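Local structure of putative cell adhesion protein (Bacteroides eggerthii, 4GPV) at residues F249-N254 / H291-G296; T287-T292 / V331-A336; P295-T300 / A335-T340. The protein is a putative adhesion protein that probably serves as a FimA-type subunit of bacterial surface pili. All coordinates share one frame; numbering follows the deposited sequence.

Contact 1 (F249-N254 / H291-G296); sequences FYTFGN and HTIEPG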
loop_
_atom_site.group_PDB
_atom_site.type_symbol
_atom_site.label_atom_id
_atom_site.label_comp_id
_atom_site.label_asym_id
_atom_site.label_seq_id
_atom_site.Cartn_x
_atom_site.Cartn_y
_atom_site.Cartn_z
ATOM N N PHE A 249 1.399 -7.744 2.573
ATOM C CA PHE A 249 2.196 -6.805 1.783
ATOM C C PHE A 249 1.561 -5.445 1.852
ATOM O O PHE A 249 0.336 -5.339 1.954
ATOM C CB PHE A 249 2.266 -7.242 0.300
ATOM C CG PHE A 249 3.017 -8.517 0.013
ATOM C CD1 PHE A 249 4.401 -8.587 0.182
ATOM C CD2 PHE A 249 2.363 -9.618 -0.523
ATOM C CE1 PHE A 249 5.097 -9.762 -0.113
ATOM C CE2 PHE A 249 3.062 -10.777 -0.855
ATOM C CZ PHE A 249 4.420 -10.848 -0.645
ATOM N N TYR A 250 2.380 -4.400 1.791
ATOM C CA TYR A 250 1.889 -3.032 1.625
ATOM C C TYR A 250 2.065 -2.689 0.175
ATOM O O TYR A 250 3.104 -3.032 -0.413
ATOM C CB TYR A 250 2.679 -2.017 2.490
ATOM C CG TYR A 250 2.627 -2.362 3.949
ATOM C CD1 TYR A 250 1.426 -2.307 4.661
ATOM C CD2 TYR A 250 3.771 -2.768 4.624
ATOM C CE1 TYR A 250 1.372 -2.666 6.010
ATOM C CE2 TYR A 250 3.739 -3.085 5.979
ATOM C CZ TYR A 250 2.537 -3.048 6.663
ATOM O OH TYR A 250 2.531 -3.407 7.983
ATOM N N THR A 251 1.098 -1.990 -0.415
ATOM C CA THR A 251 1.253 -1.628 -1.829
ATOM C C THR A 251 0.530 -0.322 -2.075
ATOM O O THR A 251 -0.185 0.146 -1.199
ATOM C CB THR A 251 0.716 -2.774 -2.736
ATOM O OG1 THR A 251 1.098 -2.502 -4.101
ATOM C CG2 THR A 251 -0.808 -2.940 -2.659
ATOM N N PHE A 252 0.692 0.251 -3.251
ATOM C CA PHE A 252 -0.038 1.471 -3.528
ATOM C C PHE A 252 -1.279 1.214 -4.440
ATOM O O PHE A 252 -1.451 0.124 -5.016
ATOM C CB PHE A 252 0.887 2.525 -4.151
ATOM C CG PHE A 252 1.919 3.070 -3.188
ATOM C CD1 PHE A 252 1.599 3.301 -1.847
ATOM C CD2 PHE A 252 3.190 3.413 -3.632
ATOM C CE1 PHE A 252 2.568 3.812 -0.954
ATOM C CE2 PHE A 252 4.148 3.941 -2.740
ATOM C CZ PHE A 252 3.817 4.151 -1.420
ATOM N N GLY A 253 -2.128 2.236 -4.558
ATOM C CA GLY A 253 -3.356 2.181 -5.343
ATOM C C GLY A 253 -3.128 1.699 -6.752
ATOM O O GLY A 253 -2.108 2.010 -7.355
ATOM N N ASN A 254 -4.025 0.878 -7.267
ATOM C CA ASN A 254 -3.884 0.365 -8.623
ATOM C C ASN A 254 -5.258 -0.058 -9.143
ATOM O O ASN A 254 -5.727 -1.127 -8.769
ATOM C CB ASN A 254 -2.885 -0.824 -8.715
ATOM C CG ASN A 254 -2.626 -1.269 -10.140
ATOM O OD1 ASN A 254 -3.015 -0.614 -11.133
ATOM N ND2 ASN A 254 -2.006 -2.414 -10.285
ATOM N N HIS A 291 -12.545 -6.481 -6.744
ATOM C CA HIS A 291 -11.881 -5.365 -6.093
ATOM C C HIS A 291 -10.622 -5.014 -6.801
ATOM O O HIS A 291 -9.819 -5.900 -7.090
ATOM C CB HIS A 291 -11.482 -5.652 -4.617
ATOM C CG HIS A 291 -12.597 -6.062 -3.716
ATOM N ND1 HIS A 291 -13.332 -5.137 -3.022
ATOM C CD2 HIS A 291 -13.052 -7.301 -3.425
ATOM C CE1 HIS A 291 -14.214 -5.836 -2.326
ATOM N NE2 HIS A 291 -14.080 -7.142 -2.543
ATOM N N THR A 292 -10.390 -3.712 -6.991
ATOM C CA THR A 292 -9.090 -3.236 -7.432
ATOM C C THR A 292 -8.412 -2.727 -6.153
ATOM O O THR A 292 -9.003 -2.838 -5.066
ATOM C CB THR A 292 -9.176 -2.229 -8.584
ATOM O OG1 THR A 292 -9.942 -1.108 -8.146
ATOM C CG2 THR A 292 -9.801 -2.835 -9.845
ATOM N N ILE A 293 -7.198 -2.186 -6.229
ATOM C CA ILE A 293 -6.544 -1.777 -4.984
ATOM C C ILE A 293 -6.716 -0.293 -4.767
ATOM O O ILE A 293 -6.324 0.501 -5.612
ATOM C CB ILE A 293 -5.034 -2.155 -4.993
ATOM C CG1 ILE A 293 -4.796 -3.671 -5.170
ATOM C CG2 ILE A 293 -4.290 -1.582 -3.785
ATOM C CD1 ILE A 293 -5.342 -4.586 -4.024
ATOM N N GLU A 294 -7.238 0.080 -3.586
ATOM C CA GLU A 294 -7.420 1.475 -3.195
ATOM C C GLU A 294 -6.561 1.809 -1.999
ATOM O O GLU A 294 -6.448 0.967 -1.106
ATOM C CB GLU A 294 -8.872 1.734 -2.781
ATOM C CG GLU A 294 -9.922 1.568 -3.847
ATOM C CD GLU A 294 -11.252 1.963 -3.245
ATOM O OE1 GLU A 294 -11.433 3.163 -2.924
ATOM O OE2 GLU A 294 -12.044 1.046 -2.941
ATOM N N PRO A 295 -6.032 3.043 -1.902
ATOM C CA PRO A 295 -5.300 3.428 -0.688
ATOM C C PRO A 295 -6.221 3.398 0.509
ATOM O O PRO A 295 -7.427 3.608 0.346
ATOM C CB PRO A 295 -4.872 4.888 -0.945
ATOM C CG PRO A 295 -5.301 5.217 -2.283
ATOM C CD PRO A 295 -6.117 4.151 -2.882
ATOM N N GLY A 296 -5.684 3.121 1.688
ATOM C CA GLY A 296 -6.494 3.151 2.905
ATOM C C GLY A 296 -7.475 2.005 3.036
ATOM O O GLY A 296 -8.438 2.105 3.803
#
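Thr251, on strand 247-251, meets Ile293 through a methyl group: CG2 of Thr251 lies 3.9 Å from CG2 of Ile293, and the two side chains cross at about a right angle. The threonine torsion selects this branch. With OG1 anti to the backbone nitrogen (chi1 -170°), CG2 sits between that nitrogen and the carbonyl carbon, and from there it reaches Ile293. Phe252 contributes its carbonyl, with O of Phe252 3.5 Å from the same CG2 of Ile293, while its CB points away and the ring packs on Val156 and Leu116. Gly253 runs close beside the opposing backbone. Its CA makes a CA-H...O contact of 3.4 Å with O of Ile293, the angle at the hydrogen being 130°, and a CB built on Gly253 would come within 3.3 Å of CD of Pro295, a tight fit.

The partner segment, residues 291-296, belongs to the loop that leaves strand 274-283 in one sheet and enters strand 297-306 in the other, so the contact lies where the C-terminal, transthyretin-clan domain changes sheets. Ile293 also packs on Ala158 and Ile160 of strand 146-169.

At Asn254 the backbones form a single antiparallel bridge, a hydrogen-bonded pair. N of Asn254 donates to O of Ile293 at 2.9 Å, and N of Ile293 returns a bond to O of Asn254 at 3.1 Å, approaching 43° out of that carbonyl's plane. The same O of Asn254 is 3.6 Å from CB of Thr292. The Asn254 amide turns elsewhere: ND2 bonds Thr261 OG1 and Gln259 O, and OD1 accepts from Gly256 N.

Contact 2 (T287-T292 / V331-A336); sequences TDARHT and VTVTAA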
loop_
_atom_site.group_PDB
_atom_site.type_symbol
_atom_site.label_atom_id
_atom_site.label_comp_id
_atom_site.label_asym_id
_atom_site.label_seq_id
_atom_site.Cartn_x
_atom_site.Cartn_y
_atom_site.Cartn_z
ATOM N N THR A 287 -13.593 -8.097 -12.268
ATOM C CA THR A 287 -14.185 -9.375 -12.684
ATOM C C THR A 287 -13.617 -10.585 -11.933
ATOM O O THR A 287 -14.287 -11.611 -11.905
ATOM C CB THR A 287 -14.044 -9.607 -14.208
ATOM O OG1 THR A 287 -12.663 -9.590 -14.567
ATOM C CG2 THR A 287 -14.801 -8.578 -15.026
ATOM N N ASP A 288 -12.412 -10.489 -11.322
ATOM C CA ASP A 288 -11.847 -11.659 -10.620
ATOM C C ASP A 288 -12.050 -11.493 -9.114
ATOM O O ASP A 288 -12.994 -12.073 -8.569
ATOM C CB ASP A 288 -10.369 -11.902 -10.994
ATOM C CG ASP A 288 -9.843 -13.291 -10.657
ATOM O OD1 ASP A 288 -10.658 -14.240 -10.611
ATOM O OD2 ASP A 288 -8.598 -13.438 -10.476
ATOM N N ALA A 289 -11.219 -10.678 -8.454
ATOM C CA ALA A 289 -11.362 -10.419 -7.017
ATOM C C ALA A 289 -12.615 -9.624 -6.697
ATOM O O ALA A 289 -13.056 -9.659 -5.550
ATOM C CB ALA A 289 -10.149 -9.645 -6.513
ATOM N N ARG A 290 -13.172 -8.873 -7.696
ATOM C CA ARG A 290 -14.319 -7.958 -7.554
ATOM C C ARG A 290 -13.862 -6.725 -6.751
ATOM O O ARG A 290 -14.665 -5.991 -6.170
ATOM C CB ARG A 290 -15.586 -8.621 -6.947
ATOM C CG ARG A 290 -16.047 -9.899 -7.664
ATOM C CD ARG A 290 -17.035 -9.620 -8.781
ATOM N NE ARG A 290 -16.971 -10.641 -9.828
ATOM C CZ ARG A 290 -17.393 -10.469 -11.078
ATOM N NH1 ARG A 290 -17.907 -9.304 -11.459
ATOM N NH2 ARG A 290 -17.299 -11.456 -11.958
ATOM N N HIS A 291 -12.545 -6.481 -6.744
ATOM C CA HIS A 291 -11.881 -5.365 -6.093
ATOM C C HIS A 291 -10.622 -5.014 -6.801
ATOM O O HIS A 291 -9.819 -5.900 -7.090
ATOM C CB HIS A 291 -11.482 -5.652 -4.617
ATOM C CG HIS A 291 -12.597 -6.062 -3.716
ATOM N ND1 HIS A 291 -13.332 -5.137 -3.022
ATOM C CD2 HIS A 291 -13.052 -7.301 -3.425
ATOM C CE1 HIS A 291 -14.214 -5.836 -2.326
ATOM N NE2 HIS A 291 -14.080 -7.142 -2.543
ATOM N N THR A 292 -10.390 -3.712 -6.991
ATOM C CA THR A 292 -9.090 -3.236 -7.432
ATOM C C THR A 292 -8.412 -2.727 -6.153
ATOM O O THR A 292 -9.003 -2.838 -5.066
ATOM C CB THR A 292 -9.176 -2.229 -8.584
ATOM O OG1 THR A 292 -9.942 -1.108 -8.146
ATOM C CG2 THR A 292 -9.801 -2.835 -9.845
ATOM N N VAL A 331 -11.194 -18.794 -4.004
ATOM C CA VAL A 331 -10.659 -17.546 -3.442
ATOM C C VAL A 331 -11.772 -16.623 -2.999
ATOM O O VAL A 331 -12.753 -16.431 -3.735
ATOM C CB VAL A 331 -9.718 -16.769 -4.433
ATOM C CG1 VAL A 331 -9.113 -15.522 -3.759
ATOM C CG2 VAL A 331 -8.592 -17.649 -4.980
ATOM N N THR A 332 -11.633 -16.052 -1.789
ATOM C CA THR A 332 -12.540 -15.017 -1.295
ATOM C C THR A 332 -11.699 -13.796 -1.035
ATOM O O THR A 332 -10.580 -13.914 -0.516
ATOM C CB THR A 332 -13.379 -15.397 -0.064
ATOM O OG1 THR A 332 -12.555 -15.407 1.103
ATOM C CG2 THR A 332 -14.190 -16.691 -0.249
ATOM N N VAL A 333 -12.196 -12.628 -1.445
ATOM C CA VAL A 333 -11.478 -11.361 -1.210
ATOM C C VAL A 333 -12.436 -10.438 -0.516
ATOM O O VAL A 333 -13.541 -10.195 -1.032
ATOM C CB VAL A 333 -10.867 -10.683 -2.463
ATOM C CG1 VAL A 333 -10.098 -9.397 -2.091
ATOM C CG2 VAL A 333 -9.971 -11.636 -3.231
ATOM N N THR A 334 -12.047 -9.959 0.656
ATOM C CA THR A 334 -12.864 -8.978 1.356
ATOM C C THR A 334 -12.025 -7.727 1.553
ATOM O O THR A 334 -10.788 -7.809 1.659
ATOM C CB THR A 334 -13.475 -9.491 2.656
ATOM O OG1 THR A 334 -12.439 -9.824 3.567
ATOM C CG2 THR A 334 -14.467 -10.648 2.442
ATOM N N ALA A 335 -12.689 -6.574 1.559
ATOM C CA ALA A 335 -12.014 -5.301 1.727
ATOM C C ALA A 335 -12.572 -4.621 2.951
ATOM O O ALA A 335 -13.783 -4.597 3.124
ATOM C CB ALA A 335 -12.221 -4.422 0.510
ATOM N N ALA A 336 -11.704 -4.073 3.794
ATOM C CA ALA A 336 -12.132 -3.324 4.960
ATOM C C ALA A 336 -11.457 -1.964 4.939
ATOM O O ALA A 336 -10.422 -1.786 4.263
ATOM C CB ALA A 336 -11.772 -4.075 6.242
#
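The imidazole of His291 lies obliquely against strand 329-343, where it meets Val333 and Ala335. At one end of the ring CE1 of His291 is 3.7 Å from CB of Ala335, and ND1 of His291 is 3.8 Å from that same methyl. At the other end CD2 of His291 lies 3.9 Å from CG1 of Val333. Between these contacts, NE2 of His291 is 3.4 Å from O of Val333.

This is a loop lying over a sheet strand in the C-terminal, transthyretin-clan domain: residues 287-292 belong to the link between strands 274-283 and 297-306, and they cover one side of strand 329-343. Val333 and Ala335, two residues apart on that strand, both point their CB atoms toward the loop, whereas Thr332 and Thr334 point away, as alternation along a strand requires.

The ring gets there because CG of His291 is anti to its own carbonyl carbon (chi1 -57°), and the side chains of His291 and Val333 run antiparallel, one passing beside the other. With a serine in place of His291 the ring would be gone, and CB of Ala335 and CG1 of Val333 would probably lose their cover, opening a gap between loop and strand.

The second point of contact is smaller and joins two methyl groups. On the loop side, OD2 of Asp288 accepts a hydrogen bond from Leu283 N and Ala289 shares a backbone bond with Leu283, consistent with this part of the loop being held near strand 274-283. Val333 uses both branches, and while CG1 meets the imidazole, CG2 of Val333 rests 3.8 Å from CB of Ala289.

Contact 3 (P295-T300 / A335-T340); sequences PGKSYT and AAQWVT
Trp338 carries CG anti to its backbone nitrogen (chi1 -169°), which leads the indole past Ser298, with CG of Trp338 4.0 Å from CB of Ser298; the two CB atoms of Trp338 and Ser298 are themselves 3.8 Å apart. In Tyr299, CG is anti to the carbonyl carbon instead (chi1 -59°), and the ring swings back toward the partner strand until CE2 of Tyr299 is 3.6 Å from CB of Ala335, approached obliquely. The Lys297 and Gln337 side chains run alongside each other in one direction, with CE of Lys297 3.4 Å from OE1 of Gln337; the ammonium itself forms a salt bridge with Glu294.

Three backbone bonds fix the register. N of Ser298 donates to O of Ala336 at 2.8 Å, and N of Ala336 donates to O of Ser298 at 2.9 Å, the pair of bonds expected of an antiparallel hydrogen-bonded pair. Ahead of the strand, N of Trp338 donates to O of Gly296 at 2.8 Å, from well above that carbonyl's plane.

The polar ends find mates elsewhere: Ser298 OG bonds Asp41, Trp338 NE1 bonds Glu43, and the indole stacks on Phe155. With 137° between the strand directions, the pairing is a strongly twisted antiparallel ladder. Strand 146-169 runs parallel to 297-306 and strand 40-46 parallel to 329-343, making this the central pair of a mixed four-strand section in the large sheet of this FimA-like protein.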
loop_
_atom_site.group_PDB
_atom_site.type_symbol
_atom_site.label_atom_id
_atom_site.label_comp_id
_atom_site.label_asym_id
_atom_site.label_seq_id
_atom_site.Cartn_x
_atom_site.Cartn_y
_atom_site.Cartn_z
ATOM N N PRO A 295 -6.032 3.043 -1.902
ATOM C CA PRO A 295 -5.300 3.428 -0.688
ATOM C C PRO A 295 -6.221 3.398 0.509
ATOM O O PRO A 295 -7.427 3.608 0.346
ATOM C CB PRO A 295 -4.872 4.888 -0.945
ATOM C CG PRO A 295 -5.301 5.217 -2.283
ATOM C CD PRO A 295 -6.117 4.151 -2.882
ATOM N N GLY A 296 -5.684 3.121 1.688
ATOM C CA GLY A 296 -6.494 3.151 2.905
ATOM C C GLY A 296 -7.475 2.005 3.036
ATOM O O GLY A 296 -8.438 2.105 3.803
ATOM N N LYS A 297 -7.259 0.925 2.282
ATOM C CA LYS A 297 -8.097 -0.283 2.411
ATOM C C LYS A 297 -7.206 -1.443 2.787
ATOM O O LYS A 297 -6.024 -1.487 2.416
ATOM C CB LYS A 297 -8.854 -0.582 1.098
ATOM C CG LYS A 297 -9.873 0.508 0.741
ATOM C CD LYS A 297 -11.306 0.041 0.873
ATOM C CE LYS A 297 -12.259 1.176 0.558
ATOM N NZ LYS A 297 -13.338 0.770 -0.380
ATOM N N SER A 298 -7.786 -2.403 3.498
ATOM C CA SER A 298 -7.102 -3.580 3.987
ATOM C C SER A 298 -7.818 -4.796 3.387
ATOM O O SER A 298 -8.990 -5.000 3.662
ATOM C CB SER A 298 -7.141 -3.581 5.519
ATOM O OG SER A 298 -6.636 -4.796 6.060
ATOM N N TYR A 299 -7.128 -5.558 2.520
ATOM C CA TYR A 299 -7.737 -6.691 1.817
ATOM C C TYR A 299 -7.320 -7.980 2.456
ATOM O O TYR A 299 -6.130 -8.201 2.695
ATOM C CB TYR A 299 -7.302 -6.712 0.319
ATOM C CG TYR A 299 -7.694 -5.436 -0.398
ATOM C CD1 TYR A 299 -6.874 -4.312 -0.356
ATOM C CD2 TYR A 299 -8.934 -5.316 -1.022
ATOM C CE1 TYR A 299 -7.254 -3.115 -0.957
ATOM C CE2 TYR A 299 -9.321 -4.119 -1.638
ATOM C CZ TYR A 299 -8.475 -3.020 -1.592
ATOM O OH TYR A 299 -8.834 -1.804 -2.114
ATOM N N THR A 300 -8.280 -8.842 2.670
ATOM C CA THR A 300 -8.011 -10.176 3.207
ATOM C C THR A 300 -8.325 -11.175 2.090
ATOM O O THR A 300 -9.450 -11.206 1.561
ATOM C CB THR A 300 -8.781 -10.449 4.487
ATOM O OG1 THR A 300 -8.371 -9.522 5.501
ATOM C CG2 THR A 300 -8.567 -11.884 4.979
ATOM N N ALA A 335 -12.689 -6.574 1.559
ATOM C CA ALA A 335 -12.014 -5.301 1.727
ATOM C C ALA A 335 -12.572 -4.621 2.951
ATOM O O ALA A 335 -13.783 -4.597 3.124
ATOM C CB ALA A 335 -12.221 -4.422 0.510
ATOM N N ALA A 336 -11.704 -4.073 3.794
ATOM C CA ALA A 336 -12.132 -3.324 4.960
ATOM C C ALA A 336 -11.457 -1.964 4.939
ATOM O O ALA A 336 -10.422 -1.786 4.263
ATOM C CB ALA A 336 -11.772 -4.075 6.242
ATOM N N GLN A 337 -12.063 -0.988 5.604
ATOM C CA GLN A 337 -11.407 0.303 5.727
ATOM C C GLN A 337 -10.168 0.101 6.588
ATOM O O GLN A 337 -10.271 -0.534 7.648
ATOM C CB GLN A 337 -12.354 1.335 6.379
ATOM C CG GLN A 337 -13.575 1.685 5.523
ATOM C CD GLN A 337 -13.298 2.361 4.187
ATOM O OE1 GLN A 337 -14.060 2.201 3.235
ATOM N NE2 GLN A 337 -12.244 3.162 4.076
ATOM N N TRP A 338 -9.006 0.582 6.131
ATOM C CA TRP A 338 -7.771 0.490 6.911
ATOM C C TRP A 338 -7.645 1.817 7.653
ATOM O O TRP A 338 -7.393 2.845 7.043
ATOM C CB TRP A 338 -6.574 0.196 5.986
ATOM C CG TRP A 338 -5.305 -0.171 6.701
ATOM C CD1 TRP A 338 -5.187 -0.794 7.915
ATOM C CD2 TRP A 338 -3.983 -0.115 6.150
ATOM N NE1 TRP A 338 -3.861 -0.996 8.213
ATOM C CE2 TRP A 338 -3.098 -0.616 7.137
ATOM C CE3 TRP A 338 -3.446 0.408 4.956
ATOM C CZ2 TRP A 338 -1.707 -0.650 6.953
ATOM C CZ3 TRP A 338 -2.059 0.391 4.782
ATOM C CH2 TRP A 338 -1.213 -0.166 5.758
ATOM N N VAL A 339 -8.000 1.809 8.940
ATOM C CA VAL A 339 -8.106 3.018 9.747
ATOM C C VAL A 339 -6.815 3.261 10.525
ATOM O O VAL A 339 -6.279 2.358 11.169
ATOM C CB VAL A 339 -9.335 2.851 10.685
ATOM C CG1 VAL A 339 -9.391 3.927 11.770
ATOM C CG2 VAL A 339 -10.632 2.836 9.885
ATOM N N THR A 340 -6.344 4.509 10.477
ATOM C CA THR A 340 -5.173 4.926 11.225
ATOM C C THR A 340 -5.597 5.185 12.665
ATOM O O THR A 340 -6.636 5.815 12.906
ATOM C CB THR A 340 -4.564 6.230 10.653
ATOM O OG1 THR A 340 -5.562 7.239 10.754
ATOM C CG2 THR A 340 -4.121 6.101 9.206
#

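Overall arrangement
All three contacts involve the stretch running from residue 287 through the loop into strand 297-306. Contact 1 is buried and close to the middle of the molecule, contact 2 is a surface contact, and contact 3 is partly buried. Contacts 2 and 3 both use strand 329-343 and share Ala335, which meets His291 in one and Tyr299 in the other. Their chemistry differs: contact 1 combines one backbone bridge with aliphatic packing, contact 2 relies on side chains without a clear hydrogen bond, and contact 3 is a twisted antiparallel pairing with three backbone bonds, supplemented by side-chain packing. Tyr299 joins contacts 1 and 3, its OH lying 2.9 Å from N of Glu294, a probable hydrogen bond.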